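Local structure of VMB-1 (Vibrio alginolyticus, 6JV4) at residues K15-Y27 with L35-T47. The protein probably hydrolyses beta-lactam antibiotics to substituted beta-amino acids as a zinc-dependent, subclass B1 metallo-beta-lactamase. Residues are numbered along the deposited sequence; the frame is centred on the assembly and turned at random.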
ATOM      1  N   LYS A  15     -11.847  -2.250   8.621  1.00 14.73           N
ATOM      2  CA  LYS A  15     -11.833  -3.546   9.333  1.00 16.54           C
ATOM      3  C   LYS A  15     -10.712  -3.451  10.346  1.00 16.52           C
ATOM      4  O   LYS A  15      -9.610  -3.041   9.981  1.00 15.23           O
ATOM      5  CB  LYS A  15     -11.652  -4.751   8.399  1.00 19.55           C
ATOM      6  CG  LYS A  15     -12.865  -5.007   7.503  1.00 27.47           C
ATOM      7  CD  LYS A  15     -12.585  -5.803   6.245  1.00 34.77           C
ATOM      8  CE  LYS A  15     -13.058  -7.239   6.198  1.00 39.72           C
ATOM      9  NZ  LYS A  15     -13.072  -7.686   4.774  1.00 37.27           N
ATOM     10  N   LYS A  16     -10.977  -3.841  11.576  1.00 15.99           N
ATOM     11  CA  LYS A  16      -9.913  -3.875  12.598  1.00 16.96           C
ATOM     12  C   LYS A  16      -9.083  -5.154  12.436  1.00 17.09           C
ATOM     13  O   LYS A  16      -9.677  -6.248  12.357  1.00 18.21           O
ATOM     14  CB  LYS A  16     -10.574  -3.803  13.967  1.00 18.43           C
ATOM     15  CG  LYS A  16      -9.568  -3.746  15.096  1.00 21.76           C
ATOM     16  CD  LYS A  16     -10.246  -3.777  16.459  1.00 25.10           C
ATOM     17  CE  LYS A  16      -9.371  -3.164  17.522  1.00 31.38           C
ATOM     18  NZ  LYS A  16      -9.872  -3.536  18.860  1.00 34.26           N
ATOM     19  N   LEU A  17      -7.769  -5.021  12.316  1.00 15.45           N
ATOM     20  CA  LEU A  17      -6.839  -6.178  12.162  1.00 16.80           C
ATOM     21  C   LEU A  17      -6.207  -6.411  13.542  1.00 19.07           C
ATOM     22  O   LEU A  17      -5.951  -7.559  13.887  1.00 20.35           O
ATOM     23  CB  LEU A  17      -5.759  -5.940  11.086  1.00 15.83           C
ATOM     24  CG  LEU A  17      -6.263  -5.676   9.665  1.00 14.65           C
ATOM     25  CD1 LEU A  17      -5.093  -5.568   8.686  1.00 14.46           C
ATOM     26  CD2 LEU A  17      -7.210  -6.754   9.196  1.00 15.43           C
ATOM     27  N   SER A  18      -5.985  -5.354  14.297  1.00 20.55           N
ATOM     28  CA  SER A  18      -5.464  -5.447  15.686  1.00 20.40           C
ATOM     29  C   SER A  18      -5.800  -4.152  16.389  1.00 21.08           C
ATOM     30  O   SER A  18      -6.326  -3.250  15.748  1.00 22.39           O
ATOM     31  CB  SER A  18      -3.977  -5.748  15.677  1.00 22.91           C
ATOM     32  OG  SER A  18      -3.233  -4.595  15.258  1.00 25.71           O
ATOM     33  N   ASP A  19      -5.523  -4.025  17.693  1.00 20.48           N
ATOM     34  CA  ASP A  19      -5.843  -2.789  18.437  1.00 21.69           C
ATOM     35  C   ASP A  19      -5.229  -1.569  17.778  1.00 18.92           C
ATOM     36  O   ASP A  19      -5.798  -0.496  17.891  1.00 20.89           O
ATOM     37  CB  ASP A  19      -5.316  -2.867  19.877  1.00 28.37           C
ATOM     38  CG  ASP A  19      -6.203  -3.731  20.742  1.00 30.46           C
ATOM     39  OD1 ASP A  19      -7.397  -3.897  20.393  1.00 31.27           O
ATOM     40  OD2 ASP A  19      -5.681  -4.280  21.712  1.00 36.46           O
ATOM     41  N   ASN A  20      -4.080  -1.730  17.126  1.00 16.95           N
ATOM     42  CA  ASN A  20      -3.332  -0.568  16.589  1.00 16.12           C
ATOM     43  C   ASN A  20      -3.424  -0.513  15.046  1.00 13.79           C
ATOM     44  O   ASN A  20      -2.771   0.353  14.491  1.00 13.78           O
ATOM     45  CB  ASN A  20      -1.887  -0.604  17.068  1.00 17.51           C
ATOM     46  CG  ASN A  20      -1.819  -0.459  18.573  1.00 23.09           C
ATOM     47  OD1 ASN A  20      -2.409   0.461  19.121  1.00 23.62           O
ATOM     48  ND2 ASN A  20      -1.147  -1.384  19.239  1.00 25.37           N
ATOM     49  N   VAL A  21      -4.068  -1.483  14.391  1.00 12.81           N
ATOM     50  CA  VAL A  21      -3.995  -1.586  12.906  1.00 11.63           C
ATOM     51  C   VAL A  21      -5.414  -1.759  12.366  1.00 11.12           C
ATOM     52  O   VAL A  21      -6.034  -2.808  12.655  1.00 13.07           O
ATOM     53  CB  VAL A  21      -3.052  -2.720  12.455  1.00 11.54           C
ATOM     54  CG1 VAL A  21      -2.890  -2.759  10.942  1.00 11.44           C
ATOM     55  CG2 VAL A  21      -1.656  -2.576  13.068  1.00 12.13           C
ATOM     56  N   TYR A  22      -5.836  -0.852  11.486  1.00 10.90           N
ATOM     57  CA  TYR A  22      -7.109  -0.964  10.764  1.00 11.41           C
ATOM     58  C   TYR A  22      -6.811  -1.047   9.274  1.00 11.29           C
ATOM     59  O   TYR A  22      -5.817  -0.460   8.818  1.00 10.46           O
ATOM     60  CB  TYR A  22      -8.000   0.231  11.069  1.00 12.97           C
ATOM     61  CG  TYR A  22      -8.562   0.165  12.468  1.00 15.96           C
ATOM     62  CD1 TYR A  22      -9.870  -0.245  12.702  1.00 18.58           C
ATOM     63  CD2 TYR A  22      -7.770   0.523  13.546  1.00 19.24           C
ATOM     64  CE1 TYR A  22     -10.388  -0.284  13.993  1.00 21.42           C
ATOM     65  CE2 TYR A  22      -8.281   0.505  14.842  1.00 21.49           C
ATOM     66  CZ  TYR A  22      -9.579   0.086  15.056  1.00 22.91           C
ATOM     67  OH  TYR A  22     -10.050   0.073  16.346  1.00 25.73           O
ATOM     68  N   GLN A  23      -7.622  -1.826   8.603  1.00 10.05           N
ATOM     69  CA  GLN A  23      -7.631  -1.903   7.151  1.00  9.21           C
ATOM     70  C   GLN A  23      -8.662  -0.909   6.632  1.00  9.65           C
ATOM     71  O   GLN A  23      -9.855  -1.086   6.919  1.00 10.71           O
ATOM     72  CB  GLN A  23      -7.948  -3.332   6.751  1.00  9.39           C
ATOM     73  CG  GLN A  23      -7.982  -3.604   5.247  1.00  9.40           C
ATOM     74  CD  GLN A  23      -8.428  -5.031   4.996  1.00 10.34           C
ATOM     75  OE1 GLN A  23      -8.801  -5.756   5.911  1.00 11.23           O
ATOM     76  NE2 GLN A  23      -8.398  -5.489   3.763  1.00 10.30           N
ATOM     77  N   HIS A  24      -8.275   0.037   5.796  1.00  9.24           N
ATOM     78  CA  HIS A  24      -9.243   0.899   5.077  1.00  8.88           C
ATOM     79  C   HIS A  24      -9.504   0.342   3.680  1.00  9.19           C
ATOM     80  O   HIS A  24      -8.588  -0.189   3.062  1.00  8.56           O
ATOM     81  CB  HIS A  24      -8.839   2.361   5.006  1.00  9.58           C
ATOM     82  CG  HIS A  24      -7.613   2.734   4.242  1.00  9.07           C
ATOM     83  ND1 HIS A  24      -7.585   2.831   2.834  1.00  8.77           N
ATOM     84  CD2 HIS A  24      -6.431   3.224   4.696  1.00  9.33           C
ATOM     85  CE1 HIS A  24      -6.377   3.287   2.483  1.00  9.08           C
ATOM     86  NE2 HIS A  24      -5.678   3.566   3.606  1.00  8.88           N
ATOM     87  N   ILE A  25     -10.775   0.344   3.263  1.00  9.47           N
ATOM     88  CA  ILE A  25     -11.197  -0.420   2.078  1.00 10.15           C
ATOM     89  C   ILE A  25     -12.044   0.499   1.194  1.00  9.87           C
ATOM     90  O   ILE A  25     -12.910   1.229   1.715  1.00 10.46           O
ATOM     91  CB  ILE A  25     -11.959  -1.693   2.450  1.00 10.55           C
ATOM     92  CG1 ILE A  25     -11.178  -2.513   3.484  1.00 11.25           C
ATOM     93  CG2 ILE A  25     -12.254  -2.498   1.194  1.00 10.60           C
ATOM     94  CD1 ILE A  25     -11.914  -3.696   4.000  1.00 13.23           C
ATOM     95  N   SER A  26     -11.760   0.485  -0.095  1.00 10.51           N
ATOM     96  CA  SER A  26     -12.547   1.248  -1.083  1.00 10.59           C
ATOM     97  C   SER A  26     -12.633   0.408  -2.340  1.00 10.34           C
ATOM     98  O   SER A  26     -12.162  -0.727  -2.328  1.00 10.40           O
ATOM     99  CB  SER A  26     -12.028   2.640  -1.269  1.00 13.84           C
ATOM    100  OG  SER A  26     -10.634   2.710  -1.345  1.00 13.94           O
ATOM    101  N   TYR A  27     -13.303   0.882  -3.392  1.00 10.29           N
ATOM    102  CA  TYR A  27     -13.382   0.106  -4.633  1.00 11.47           C
ATOM    103  C   TYR A  27     -13.580   1.050  -5.804  1.00 11.12           C
ATOM    104  O   TYR A  27     -13.991   2.207  -5.597  1.00 12.05           O
ATOM    105  CB  TYR A  27     -14.469  -0.951  -4.538  1.00 12.42           C
ATOM    106  CG  TYR A  27     -15.859  -0.404  -4.583  1.00 14.28           C
ATOM    107  CD1 TYR A  27     -16.484  -0.126  -5.795  1.00 14.70           C
ATOM    108  CD2 TYR A  27     -16.561  -0.141  -3.411  1.00 17.43           C
ATOM    109  CE1 TYR A  27     -17.779   0.375  -5.837  1.00 17.47           C
ATOM    110  CE2 TYR A  27     -17.843   0.378  -3.441  1.00 18.35           C
ATOM    111  CZ  TYR A  27     -18.463   0.625  -4.661  1.00 19.47           C
ATOM    112  OH  TYR A  27     -19.740   1.127  -4.722  1.00 21.21           O
ATOM    113  N   LEU A  35     -15.091  -4.193 -11.313  1.00 14.28           N
ATOM    114  CA  LEU A  35     -15.045  -3.639  -9.933  1.00 13.74           C
ATOM    115  C   LEU A  35     -13.939  -4.358  -9.155  1.00 13.24           C
ATOM    116  O   LEU A  35     -13.918  -5.614  -9.090  1.00 14.27           O
ATOM    117  CB  LEU A  35     -16.400  -3.829  -9.259  1.00 15.63           C
ATOM    118  CG  LEU A  35     -17.516  -2.906  -9.722  1.00 19.37           C
ATOM    119  CD1 LEU A  35     -18.821  -3.434  -9.162  1.00 22.74           C
ATOM    120  CD2 LEU A  35     -17.268  -1.493  -9.320  1.00 19.87           C
ATOM    121  N   ILE A  36     -13.038  -3.582  -8.585  1.00 12.06           N
ATOM    122  CA  ILE A  36     -11.977  -4.180  -7.721  1.00 12.45           C
ATOM    123  C   ILE A  36     -11.882  -3.386  -6.418  1.00 11.33           C
ATOM    124  O   ILE A  36     -12.057  -2.170  -6.418  1.00 11.59           O
ATOM    125  CB  ILE A  36     -10.641  -4.302  -8.462  1.00 15.75           C
ATOM    126  CG1 ILE A  36     -10.115  -2.956  -8.916  1.00 16.89           C
ATOM    127  CG2 ILE A  36     -10.768  -5.299  -9.615  1.00 16.60           C
ATOM    128  CD1 ILE A  36      -8.692  -2.989  -9.488  1.00 19.15           C
ATOM    129  N   GLY A  37     -11.654  -4.129  -5.331  1.00 10.65           N
ATOM    130  CA  GLY A  37     -11.525  -3.601  -3.977  1.00  9.54           C
ATOM    131  C   GLY A  37     -10.065  -3.204  -3.748  1.00  9.25           C
ATOM    132  O   GLY A  37      -9.197  -3.809  -4.360  1.00  9.27           O
ATOM    133  N   ALA A  38      -9.827  -2.181  -2.946  1.00  8.59           N
ATOM    134  CA  ALA A  38      -8.452  -1.713  -2.657  1.00  9.60           C
ATOM    135  C   ALA A  38      -8.306  -1.556  -1.158  1.00 10.07           C
ATOM    136  O   ALA A  38      -9.215  -0.989  -0.510  1.00 10.07           O
ATOM    137  CB  ALA A  38      -8.201  -0.417  -3.339  1.00 10.86           C
ATOM    138  N   SER A  39      -7.169  -1.978  -0.617  1.00  8.73           N
ATOM    139  CA  SER A  39      -6.862  -1.869   0.818  1.00  9.04           C
ATOM    140  C   SER A  39      -5.668  -0.947   1.064  1.00  8.46           C
ATOM    141  O   SER A  39      -4.697  -1.011   0.340  1.00  8.90           O
ATOM    142  CB  SER A  39      -6.531  -3.205   1.407  1.00  9.38           C
ATOM    143  OG  SER A  39      -7.619  -4.104   1.333  1.00 10.14           O
ATOM    144  N   GLY A  40      -5.760  -0.185   2.140  1.00  8.21           N
ATOM    145  CA  GLY A  40      -4.572   0.389   2.798  1.00  8.62           C
ATOM    146  C   GLY A  40      -4.715   0.162   4.289  1.00  8.77           C
ATOM    147  O   GLY A  40      -5.685  -0.553   4.705  1.00  8.66           O
ATOM    148  N   LEU A  41      -3.876   0.806   5.081  1.00  8.41           N
ATOM    149  CA  LEU A  41      -3.908   0.637   6.539  1.00  7.99           C
ATOM    150  C   LEU A  41      -3.988   1.992   7.237  1.00  8.33           C
ATOM    151  O   LEU A  41      -3.520   3.004   6.714  1.00  8.92           O
ATOM    152  CB  LEU A  41      -2.725  -0.175   7.056  1.00  8.27           C
ATOM    153  CG  LEU A  41      -2.534  -1.579   6.456  1.00  8.60           C
ATOM    154  CD1 LEU A  41      -1.308  -2.202   7.074  1.00  9.92           C
ATOM    155  CD2 LEU A  41      -3.737  -2.476   6.711  1.00  9.33           C
ATOM    156  N   VAL A  42      -4.469   1.930   8.462  1.00  9.54           N
ATOM    157  CA  VAL A  42      -4.273   3.005   9.464  1.00  9.71           C
ATOM    158  C   VAL A  42      -3.534   2.374  10.630  1.00 10.18           C
ATOM    159  O   VAL A  42      -3.995   1.317  11.114  1.00 10.44           O
ATOM    160  CB  VAL A  42      -5.584   3.636   9.927  1.00 11.42           C
ATOM    161  CG1 VAL A  42      -5.322   4.616  11.030  1.00 11.60           C
ATOM    162  CG2 VAL A  42      -6.347   4.302   8.794  1.00 12.31           C
ATOM    163  N   VAL A  43      -2.392   2.940  10.958  1.00 10.46           N
ATOM    164  CA  VAL A  43      -1.545   2.447  12.070  1.00 11.18           C
ATOM    165  C   VAL A  43      -1.601   3.489  13.174  1.00 12.36           C
ATOM    166  O   VAL A  43      -1.303   4.690  12.927  1.00 12.71           O
ATOM    167  CB  VAL A  43      -0.123   2.104  11.615  1.00 11.39           C
ATOM    168  CG1 VAL A  43       0.729   1.584  12.775  1.00 12.22           C
ATOM    169  CG2 VAL A  43      -0.159   1.089  10.497  1.00 11.53           C
ATOM    170  N   ILE A  44      -1.914   3.005  14.374  1.00 13.31           N
ATOM    171  CA  ILE A  44      -2.088   3.878  15.572  1.00 14.99           C
ATOM    172  C   ILE A  44      -0.881   3.644  16.474  1.00 14.49           C
ATOM    173  O   ILE A  44      -0.583   2.464  16.776  1.00 16.85           O
ATOM    174  CB  ILE A  44      -3.405   3.570  16.292  1.00 16.13           C
ATOM    175  CG1 ILE A  44      -4.610   3.799  15.384  1.00 19.16           C
ATOM    176  CG2 ILE A  44      -3.529   4.377  17.597  1.00 17.61           C
ATOM    177  CD1 ILE A  44      -5.852   3.158  15.888  1.00 21.71           C
ATOM    178  N   ASN A  45      -0.251   4.746  16.880  1.00 15.66           N
ATOM    179  CA  ASN A  45       0.932   4.806  17.762  1.00 15.71           C
ATOM    180  C   ASN A  45       0.642   5.860  18.847  1.00 16.33           C
ATOM    181  O   ASN A  45       0.819   7.056  18.588  1.00 17.93           O
ATOM    182  CB  ASN A  45       2.204   5.104  16.965  1.00 18.56           C
ATOM    183  CG  ASN A  45       3.466   5.057  17.792  1.00 20.57           C
ATOM    184  OD1 ASN A  45       3.574   4.190  18.636  1.00 23.38           O
ATOM    185  ND2 ASN A  45       4.420   5.944  17.553  1.00 19.62           N
ATOM    186  N   GLY A  46       0.171   5.391  20.008  1.00 21.47           N
ATOM    187  CA  GLY A  46      -0.307   6.242  21.115  1.00 20.71           C
ATOM    188  C   GLY A  46      -1.492   7.040  20.649  1.00 20.50           C
ATOM    189  O   GLY A  46      -2.525   6.399  20.339  1.00 24.35           O
ATOM    190  N   THR A  47      -1.373   8.362  20.567  1.00 19.98           N
ATOM    191  CA  THR A  47      -2.481   9.234  20.106  1.00 23.76           C
ATOM    192  C   THR A  47      -2.254   9.662  18.658  1.00 23.01           C
ATOM    193  O   THR A  47      -3.015  10.514  18.205  1.00 23.58           O
ATOM    194  CB  THR A  47      -2.690  10.461  20.996  1.00 25.17           C
ATOM    195  OG1 THR A  47      -1.471  11.192  21.001  1.00 26.00           O
ATOM    196  CG2 THR A  47      -3.119  10.055  22.386  1.00 30.56           C
TER
HETATM  197  O   HOH W   1      -0.573   2.532  20.069  1.00 31.04           O
HETATM  198  O   HOH W   2      -8.756   1.870   0.498  1.00 10.81           O
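Strands 21-30 and 36-45 form an antiparallel beta hairpin in the seven-stranded sheet, its backbone ladder running from Asn20, whose O accepts from Ile44 N, to Ser26, bonded to Ala38. Tyr22 N reaches Val42 O at 2.9 Å, in the carbonyl plane, whereas His24 N meets Gly40 O from above the Gly40 carbonyl plane, the N-H...O angle bent to 144°. The His24 imidazole lies across its cross-strand partner Gly40: chi1 of 65° sets CG between the backbone N and the carbonyl carbon, and one ring face covers Gly40 CA, 3.6 Å from the ring centroid in a CH-pi contact. Glycine suits this place because a CB would run into His24 NE2. NE2 is bonded to Asp53 O, and ND1 to a water 2.8 Å away in the ring plane. The same water binds Ser26 OG and lies within hydrogen-bonding distance of Ala38 O, while Ser26 OG also pairs with Trp56 N; small residues at 26 and 38 fit beside this polar network.

On the other face, the extended Gln23 side chain carries NE2 to Ser39 OG, 2.9 Å away in the amide plane, a diagonal link between the neighbouring non-hydrogen-bonded pairs Gln23-Leu41 and Ile25-Ser39, the long amide reaching the short hydroxyl. Leu41 CD2 touches Leu17 CD1 at 3.9 Å, the side chains crossing at about a right angle, and Leu41 and Val21 continue onto Leu153 of the second sheet. Facing helix 58-70, Val42 packs on Leu64 and Ile68. Ile44 CD1 reaches Tyr22 CE2 at 3.7 Å, and the tyrosine ring meets Trp67 edge-to-face. Near the metal site, Gly37 O accepts from ND1 of the zinc ligand His205. Such a hairpin, with helices on one face and a second sheet on the other, belongs to the alpha-beta/beta-alpha sandwich of metallo-beta-lactamases.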